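Local coordinates for putative isochorismatase hydrolase (Oleispira antarctica, PDB 3LQY), which probably acts as a hydrolase of the isochorismatase family, whose members commonly use an active-site cysteine, though its own substrate is not established, at residues A9-D14 / V55-E60; I13-D18 / V117-M122; C148-L153 / A163-A168. All blocks are in the same frame, centred on the assembly; numbering follows the deposited sequence.

Contact 1: residues A9-D14 / V55-E60; sequences ALLLID and VHVRHE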
loop_
_atom_site.group_PDB
_atom_site.type_symbol
_atom_site.label_atom_id
_atom_site.label_comp_id
_atom_site.label_asym_id
_atom_site.label_seq_id
_atom_site.Cartn_x
_atom_site.Cartn_y
_atom_site.Cartn_z
ATOM N N ALA A 9 6.011 -10.808 -3.175
ATOM C CA ALA A 9 6.072 -9.520 -3.836
ATOM C C ALA A 9 5.849 -8.432 -2.799
ATOM O O ALA A 9 4.990 -8.563 -1.908
ATOM C CB ALA A 9 4.987 -9.444 -4.893
ATOM N N LEU A 10 6.603 -7.350 -2.883
ATOM C CA LEU A 10 6.284 -6.138 -2.108
ATOM C C LEU A 10 5.287 -5.331 -2.925
ATOM O O LEU A 10 5.496 -5.074 -4.113
ATOM C CB LEU A 10 7.537 -5.344 -1.765
ATOM C CG LEU A 10 7.439 -3.940 -1.148
ATOM C CD1 LEU A 10 7.052 -4.040 0.367
ATOM C CD2 LEU A 10 8.783 -3.228 -1.411
ATOM N N LEU A 11 4.168 -4.996 -2.286
ATOM C CA LEU A 11 3.031 -4.355 -2.937
ATOM C C LEU A 11 2.813 -3.022 -2.275
ATOM O O LEU A 11 2.404 -2.934 -1.097
ATOM C CB LEU A 11 1.781 -5.214 -2.824
ATOM C CG LEU A 11 0.535 -4.829 -3.620
ATOM C CD1 LEU A 11 0.827 -4.739 -5.085
ATOM C CD2 LEU A 11 -0.551 -5.870 -3.378
ATOM N N LEU A 12 3.078 -1.971 -3.024
ATOM C CA LEU A 12 2.999 -0.658 -2.475
ATOM C C LEU A 12 1.728 -0.019 -2.988
ATOM O O LEU A 12 1.566 0.221 -4.190
ATOM C CB LEU A 12 4.238 0.157 -2.907
ATOM C CG LEU A 12 5.604 -0.512 -2.597
ATOM C CD1 LEU A 12 6.121 -1.436 -3.727
ATOM C CD2 LEU A 12 6.665 0.534 -2.241
ATOM N N ILE A 13 0.835 0.301 -2.066
ATOM C CA ILE A 13 -0.488 0.832 -2.404
ATOM C C ILE A 13 -0.537 2.335 -2.249
ATOM O O ILE A 13 -0.531 2.844 -1.145
ATOM C CB ILE A 13 -1.597 0.217 -1.472
ATOM C CG1 ILE A 13 -1.595 -1.314 -1.552
ATOM C CG2 ILE A 13 -2.969 0.776 -1.879
ATOM C CD1 ILE A 13 -1.946 -1.877 -2.927
ATOM N N ASP A 14 -0.529 3.044 -3.383
ATOM C CA ASP A 14 -0.884 4.434 -3.457
ATOM C C ASP A 14 -0.052 5.343 -2.572
ATOM O O ASP A 14 -0.601 6.205 -1.893
ATOM C CB ASP A 14 -2.371 4.694 -3.157
ATOM C CG ASP A 14 -3.331 3.985 -4.101
ATOM O OD1 ASP A 14 -2.893 3.350 -5.065
ATOM O OD2 ASP A 14 -4.576 4.028 -3.815
ATOM N N VAL A 55 5.764 -4.711 -6.824
ATOM C CA VAL A 55 4.627 -4.212 -7.596
ATOM C C VAL A 55 4.020 -2.976 -6.935
ATOM O O VAL A 55 3.822 -2.935 -5.707
ATOM C CB VAL A 55 3.522 -5.243 -7.784
ATOM C CG1 VAL A 55 2.405 -4.684 -8.665
ATOM C CG2 VAL A 55 4.051 -6.530 -8.367
ATOM N N HIS A 56 3.720 -1.985 -7.778
ATOM C CA HIS A 56 3.121 -0.729 -7.327
ATOM C C HIS A 56 1.671 -0.600 -7.758
ATOM O O HIS A 56 1.269 -1.047 -8.853
ATOM C CB HIS A 56 3.897 0.483 -7.921
ATOM C CG HIS A 56 5.370 0.440 -7.674
ATOM N ND1 HIS A 56 5.969 1.106 -6.625
ATOM C CD2 HIS A 56 6.368 -0.190 -8.346
ATOM C CE1 HIS A 56 7.280 0.908 -6.684
ATOM N NE2 HIS A 56 7.543 0.110 -7.703
ATOM N N VAL A 57 0.905 0.093 -6.930
ATOM C CA VAL A 57 -0.480 0.363 -7.247
ATOM C C VAL A 57 -0.651 1.862 -7.094
ATOM O O VAL A 57 -0.092 2.429 -6.194
ATOM C CB VAL A 57 -1.414 -0.389 -6.311
ATOM C CG1 VAL A 57 -2.823 0.101 -6.498
ATOM C CG2 VAL A 57 -1.300 -1.929 -6.568
ATOM N N ARG A 58 -1.402 2.474 -8.002
ATOM C CA ARG A 58 -1.604 3.883 -8.038
ATOM C C ARG A 58 -3.062 4.161 -8.380
ATOM O O ARG A 58 -3.627 3.505 -9.233
ATOM C CB ARG A 58 -0.678 4.452 -9.138
ATOM C CG ARG A 58 -0.341 5.869 -9.024
ATOM C CD ARG A 58 0.732 6.322 -10.032
ATOM N NE ARG A 58 0.302 6.297 -11.447
ATOM C CZ ARG A 58 -0.511 7.178 -12.023
ATOM N NH1 ARG A 58 -0.981 8.218 -11.342
ATOM N NH2 ARG A 58 -0.828 7.048 -13.319
ATOM N N HIS A 59 -3.667 5.138 -7.726
ATOM C CA HIS A 59 -5.086 5.474 -7.928
ATOM C C HIS A 59 -5.322 6.768 -8.685
ATOM O O HIS A 59 -4.661 7.783 -8.412
ATOM C CB HIS A 59 -5.772 5.621 -6.560
ATOM C CG HIS A 59 -7.268 5.701 -6.643
ATOM N ND1 HIS A 59 -8.062 4.595 -6.443
ATOM C CD2 HIS A 59 -8.111 6.729 -6.927
ATOM C CE1 HIS A 59 -9.330 4.933 -6.594
ATOM N NE2 HIS A 59 -9.392 6.217 -6.889
ATOM N N GLU A 60 -6.269 6.739 -9.623
ATOM C CA GLU A 60 -6.784 7.954 -10.217
ATOM C C GLU A 60 -8.304 7.912 -10.280
ATOM O O GLU A 60 -8.883 6.914 -10.675
ATOM C CB GLU A 60 -6.185 8.170 -11.630
ATOM C CG GLU A 60 -4.745 8.670 -11.625
ATOM C CD GLU A 60 -4.153 8.960 -13.042
ATOM O OE1 GLU A 60 -4.795 8.680 -14.083
ATOM O OE2 GLU A 60 -3.019 9.459 -13.092
#
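L12 lays its CD1 methyl over one face of the H56 imidazole, whose NE2 is hydrogen-bonded to E88, a CH-pi contact 4.2 Å from the ring centroid. The leucine CG stands beside the backbone N (chi1 -53°), and the two side chains run alongside in the same direction. L11, V55, I13 and V57 occupy the other face of the sheet. There V57 CG2 meets L11 CD1 at 3.8 Å and I13 CD1 at 3.7 Å, so one valine methyl touches both aliphatic chains. The backbones show the parallel pattern: L12 N donates to V55 O (2.9 Å) and L12 O accepts from V57 N (2.8 Å), two bonds gripping one residue. D14 N reaches V57 O at 2.9 Å, from 41° above the carbonyl plane, as the chain leaves the strand. The D14 carboxylate crosses H59, with OD2 3.4 Å from H59 CB. K93 hydrogen-bonds H59 ND1 and makes a long, weak ion pair with D14; the pairing is consistent with the Asp and Lys of the family's Asp-Lys-Cys site. Strand 8-13 lies between strands 54-59 and 115-121, while L43, L44 and F47 of helix 33-49 pack on the L10 and L12 side and strand 90-93 adjoins 54-59.

Contact 2: residues I13-D18 / V117-M122; sequences IDFQND and VIVGAM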
loop_
_atom_site.group_PDB
_atom_site.type_symbol
_atom_site.label_atom_id
_atom_site.label_comp_id
_atom_site.label_asym_id
_atom_site.label_seq_id
_atom_site.Cartn_x
_atom_site.Cartn_y
_atom_site.Cartn_z
ATOM N N ILE A 13 0.835 0.301 -2.066
ATOM C CA ILE A 13 -0.488 0.832 -2.404
ATOM C C ILE A 13 -0.537 2.335 -2.249
ATOM O O ILE A 13 -0.531 2.844 -1.145
ATOM C CB ILE A 13 -1.597 0.217 -1.472
ATOM C CG1 ILE A 13 -1.595 -1.314 -1.552
ATOM C CG2 ILE A 13 -2.969 0.776 -1.879
ATOM C CD1 ILE A 13 -1.946 -1.877 -2.927
ATOM N N ASP A 14 -0.529 3.044 -3.383
ATOM C CA ASP A 14 -0.884 4.434 -3.457
ATOM C C ASP A 14 -0.052 5.343 -2.572
ATOM O O ASP A 14 -0.601 6.205 -1.893
ATOM C CB ASP A 14 -2.371 4.694 -3.157
ATOM C CG ASP A 14 -3.331 3.985 -4.101
ATOM O OD1 ASP A 14 -2.893 3.350 -5.065
ATOM O OD2 ASP A 14 -4.576 4.028 -3.815
ATOM N N PHE A 15 1.274 5.227 -2.632
ATOM C CA PHE A 15 2.098 6.201 -1.941
ATOM C C PHE A 15 2.225 7.407 -2.898
ATOM O O PHE A 15 3.262 7.616 -3.516
ATOM C CB PHE A 15 3.481 5.622 -1.595
ATOM C CG PHE A 15 3.611 5.059 -0.203
ATOM C CD1 PHE A 15 3.328 5.838 0.911
ATOM C CD2 PHE A 15 4.086 3.781 -0.005
ATOM C CE1 PHE A 15 3.507 5.372 2.159
ATOM C CE2 PHE A 15 4.270 3.289 1.267
ATOM C CZ PHE A 15 3.964 4.078 2.367
ATOM N N GLN A 16 1.126 8.145 -3.071
ATOM C CA GLN A 16 0.995 9.199 -4.040
ATOM C C GLN A 16 1.035 10.567 -3.386
ATOM O O GLN A 16 0.680 10.747 -2.222
ATOM C CB GLN A 16 -0.283 9.019 -4.850
ATOM C CG GLN A 16 -0.240 7.789 -5.730
ATOM C CD GLN A 16 -1.609 7.385 -6.187
ATOM O OE1 GLN A 16 -2.179 6.428 -5.649
ATOM N NE2 GLN A 16 -2.160 8.086 -7.146
ATOM N N ASN A 17 1.560 11.535 -4.147
ATOM C CA ASN A 17 1.819 12.863 -3.623
ATOM C C ASN A 17 0.699 13.515 -2.841
ATOM O O ASN A 17 0.936 14.137 -1.788
ATOM C CB ASN A 17 2.208 13.791 -4.777
ATOM C CG ASN A 17 3.628 13.543 -5.270
ATOM O OD1 ASN A 17 4.519 13.215 -4.489
ATOM N ND2 ASN A 17 3.837 13.687 -6.571
ATOM N N ASP A 18 -0.528 13.446 -3.350
ATOM C CA ASP A 18 -1.679 14.064 -2.599
ATOM C C ASP A 18 -1.860 13.660 -1.137
ATOM O O ASP A 18 -2.587 14.337 -0.388
ATOM C CB ASP A 18 -3.026 13.890 -3.342
ATOM C CG ASP A 18 -3.232 14.873 -4.506
ATOM O OD1 ASP A 18 -2.706 16.005 -4.452
ATOM O OD2 ASP A 18 -3.909 14.507 -5.508
ATOM N N VAL A 117 3.778 -8.636 0.754
ATOM C CA VAL A 117 4.109 -7.735 1.865
ATOM C C VAL A 117 3.514 -6.391 1.469
ATOM O O VAL A 117 3.841 -5.872 0.407
ATOM C CB VAL A 117 5.622 -7.607 2.101
ATOM C CG1 VAL A 117 5.916 -6.470 3.100
ATOM C CG2 VAL A 117 6.187 -8.910 2.614
ATOM N N ILE A 118 2.598 -5.886 2.300
ATOM C CA ILE A 118 1.721 -4.754 1.928
ATOM C C ILE A 118 2.098 -3.505 2.681
ATOM O O ILE A 118 2.275 -3.539 3.902
ATOM C CB ILE A 118 0.253 -5.133 2.174
ATOM C CG1 ILE A 118 -0.167 -6.192 1.139
ATOM C CG2 ILE A 118 -0.665 -3.928 2.132
ATOM C CD1 ILE A 118 -1.337 -7.108 1.608
ATOM N N VAL A 119 2.255 -2.408 1.943
ATOM C CA VAL A 119 2.555 -1.112 2.525
ATOM C C VAL A 119 1.730 -0.071 1.756
ATOM O O VAL A 119 1.214 -0.339 0.674
ATOM C CB VAL A 119 4.081 -0.803 2.490
ATOM C CG1 VAL A 119 4.895 -1.991 3.091
ATOM C CG2 VAL A 119 4.554 -0.425 1.063
ATOM N N GLY A 120 1.589 1.106 2.323
ATOM C CA GLY A 120 0.881 2.172 1.617
ATOM C C GLY A 120 -0.281 2.804 2.376
ATOM O O GLY A 120 -0.254 2.917 3.587
ATOM N N ALA A 121 -1.294 3.217 1.642
ATOM C CA ALA A 121 -2.317 4.119 2.186
ATOM C C ALA A 121 -3.618 3.940 1.400
ATOM O O ALA A 121 -3.572 3.585 0.226
ATOM C CB ALA A 121 -1.836 5.561 2.116
HETATM N N MSE A 122 -4.802 4.150 2.019
HETATM C CA MSE A 122 -4.982 4.488 3.411
HETATM C C MSE A 122 -5.355 3.201 4.228
HETATM O O MSE A 122 -5.963 2.278 3.680
HETATM C CB MSE A 122 -6.120 5.497 3.524
HETATM C CG MSE A 122 -5.922 6.685 2.650
HETATM SE SE MSE A 122 -7.412 7.932 2.716
HETATM C CE MSE A 122 -8.463 7.182 1.272
HETATM O O HOH W 1 -5.130 5.000 -1.435
#
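I13 pairs in parallel with G120, its N donating to V119 O at 2.8 Å and its carbonyl O accepting from A121 N at 2.9 Å, which joins the end of strand 8-13 to strand 115-121. G120 takes backbone angles of 125°/-147°, and a side chain there would collide with I13 O. Its bare CA lies under one face of the F15 ring, a CH-pi contact 3.8 Å from the ring centroid and shifted toward the rim. F15 is the centre of an inverse gamma turn, a tight bend that probably helps bring the phenyl group over the glycine. V119 CG2 touches the ring's edge, 3.7 Å from F15 CE2; with CG1 anti to the carbonyl carbon (chi1 -51°), CG2 is left between the backbone N and the carbonyl carbon. A water bridges the segments, 2.6 Å from D14 OD2 and 2.7 Å from A121 O. The peptide after A121 is cis, as is usual in this family, and M122 N, in a selenomethionine, hydrogen-bonds the oxidised cysteine at position 126, probably the family's nucleophile. A37 and L43 of helix 33-49 cover the side bearing F15 and V119, and strand 8-13 separates strand 115-121 from 54-59.

Contact 3: residues C148-L153 / A163-A168; sequences CATLDL and AQVHAA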
loop_
_atom_site.group_PDB
_atom_site.type_symbol
_atom_site.label_atom_id
_atom_site.label_comp_id
_atom_site.label_asym_id
_atom_site.label_seq_id
_atom_site.Cartn_x
_atom_site.Cartn_y
_atom_site.Cartn_z
ATOM N N CYS A 148 2.316 2.022 6.668
ATOM C CA CYS A 148 1.013 2.415 6.177
ATOM C C CYS A 148 0.548 3.701 6.895
ATOM O O CYS A 148 0.943 4.019 8.020
ATOM C CB CYS A 148 -0.027 1.282 6.415
ATOM S SG CYS A 148 0.368 -0.321 5.579
ATOM N N ALA A 149 -0.402 4.383 6.301
ATOM C CA ALA A 149 -0.858 5.643 6.845
ATOM C C ALA A 149 -2.342 5.801 6.681
ATOM O O ALA A 149 -2.947 5.300 5.722
ATOM C CB ALA A 149 -0.131 6.806 6.110
ATOM N N THR A 150 -2.938 6.551 7.592
ATOM C CA THR A 150 -4.349 6.869 7.489
ATOM C C THR A 150 -4.538 8.307 8.018
ATOM O O THR A 150 -3.609 9.113 8.029
ATOM C CB THR A 150 -5.236 5.766 8.247
ATOM O OG1 THR A 150 -6.641 5.995 8.081
ATOM C CG2 THR A 150 -4.872 5.677 9.728
ATOM N N LEU A 151 -5.755 8.628 8.413
ATOM C CA LEU A 151 -6.115 9.925 8.907
ATOM C C LEU A 151 -7.192 9.846 9.998
ATOM O O LEU A 151 -7.763 8.769 10.301
ATOM C CB LEU A 151 -6.594 10.817 7.750
ATOM C CG LEU A 151 -7.597 10.212 6.739
ATOM C CD1 LEU A 151 -8.907 9.727 7.259
ATOM C CD2 LEU A 151 -7.826 11.352 5.713
ATOM N N ASP A 152 -7.476 11.001 10.583
ATOM C CA ASP A 152 -8.475 11.090 11.614
ATOM C C ASP A 152 -9.853 10.855 10.979
ATOM O O ASP A 152 -10.150 11.434 9.915
ATOM C CB ASP A 152 -8.489 12.476 12.280
ATOM C CG ASP A 152 -7.244 12.791 13.098
ATOM O OD1 ASP A 152 -6.355 11.945 13.260
ATOM O OD2 ASP A 152 -7.126 13.956 13.555
ATOM N N LEU A 153 -10.705 10.043 11.654
ATOM C CA LEU A 153 -12.078 9.790 11.180
ATOM C C LEU A 153 -13.102 10.280 12.183
ATOM O O LEU A 153 -12.815 10.377 13.376
ATOM C CB LEU A 153 -12.302 8.302 10.879
ATOM C CG LEU A 153 -11.500 7.721 9.704
ATOM C CD1 LEU A 153 -11.822 6.253 9.583
ATOM C CD2 LEU A 153 -11.788 8.443 8.396
ATOM N N ALA A 163 -4.085 7.600 14.974
ATOM C CA ALA A 163 -3.349 6.506 15.648
ATOM C C ALA A 163 -4.291 5.362 16.062
ATOM O O ALA A 163 -3.903 4.167 16.079
ATOM C CB ALA A 163 -2.632 7.025 16.851
ATOM N N GLN A 164 -5.518 5.739 16.421
ATOM C CA GLN A 164 -6.497 4.766 16.870
ATOM C C GLN A 164 -7.192 4.093 15.705
ATOM O O GLN A 164 -7.480 2.894 15.779
ATOM C CB GLN A 164 -7.472 5.386 17.833
ATOM C CG GLN A 164 -6.869 5.410 19.244
ATOM C CD GLN A 164 -7.862 5.864 20.251
ATOM O OE1 GLN A 164 -8.728 6.672 19.923
ATOM N NE2 GLN A 164 -7.753 5.373 21.493
ATOM N N VAL A 165 -7.401 4.836 14.617
ATOM C CA VAL A 165 -7.928 4.250 13.390
ATOM C C VAL A 165 -6.981 3.139 12.943
ATOM O O VAL A 165 -7.380 1.967 12.762
ATOM C CB VAL A 165 -8.087 5.298 12.329
ATOM C CG1 VAL A 165 -8.403 4.667 10.935
ATOM C CG2 VAL A 165 -9.100 6.454 12.805
ATOM N N HIS A 166 -5.721 3.519 12.826
ATOM C CA HIS A 166 -4.632 2.624 12.441
ATOM C C HIS A 166 -4.507 1.392 13.324
ATOM O O HIS A 166 -4.439 0.258 12.837
ATOM C CB HIS A 166 -3.320 3.460 12.407
ATOM C CG HIS A 166 -2.161 2.744 11.805
ATOM N ND1 HIS A 166 -1.962 2.682 10.443
ATOM C CD2 HIS A 166 -1.075 2.161 12.375
ATOM C CE1 HIS A 166 -0.826 2.049 10.198
ATOM N NE2 HIS A 166 -0.261 1.731 11.353
ATOM N N ALA A 167 -4.525 1.602 14.635
ATOM C CA ALA A 167 -4.416 0.511 15.588
ATOM C C ALA A 167 -5.605 -0.482 15.452
ATOM O O ALA A 167 -5.420 -1.695 15.480
ATOM C CB ALA A 167 -4.316 1.081 16.984
ATOM N N ALA A 168 -6.820 0.035 15.282
ATOM C CA ALA A 168 -8.008 -0.825 15.137
ATOM C C ALA A 168 -7.915 -1.688 13.881
ATOM O O ALA A 168 -8.171 -2.901 13.932
ATOM C CB ALA A 168 -9.299 0.021 15.125
#
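The H166 imidazole meets 148-153 chiefly with its rim: C148 CB lies in its plane at the edge, 3.9 Å from CE1, and the T150 CG2 methyl is also near the plane. C148 O approaches obliquely, 3.4 Å from H166 CE1, and no atom of 148-153 is stacked on either face. With CG anti to the backbone N (chi1 -170°), the ring swings away from the helix toward the strand. Its rotation is fixed from outside the pair, ND1 hydrogen-bonding T123 OG1 and NE2 making a weak bond to H145 O. T150 crosses both helix residues at a slant, with CG2 3.8 Å from H166 CB and OG1 3.6 Å from V165 CG1. The fold here is a parallel beta-alpha-beta crossover: the chain leaves strand 140-149, makes the small antiparallel pair 153-155/158-160, and returns through helix 162-173 to strand 179-181 beside the first. D152 OD1 hydrogen-bonds A162 N at the start of that helix. V165 fills the angle between loop and helix, its CG2 3.7 Å from L151 O and its CG1 4.0 Å from L153 CD1, the leucine crossing it at about a right angle. An alanine here would remove both methyls and would probably open a gap between T150 and L153, leaving the leucine side chain freer to turn. A glycerol, probably from the crystallisation liquor, lies near H166 and takes a hydrogen bond from T150 N through its O1.

Overall arrangement
All three contacts hang on one parallel sheet, in which strands 54-59, 8-13, 115-121 and 140-149 follow one another. Contacts 1 and 2 both begin on strand 8-13 and the loop that follows it, share I13 and D14, and have centres about 6 Å apart. Contact 3 opens later along the chain, its centre about 14 Å from contact 2's and about 19 Å from contact 1's. It touches contact 2, where G120 O probably accepts from A149 N, but not contact 1. Their far ends, at D14, A121 and T150, lie at or just past the carboxy-terminal strand ends, where such alpha/beta proteins usually carry their active site, consistent with D14, K93 and the oxidised cysteine gathering there.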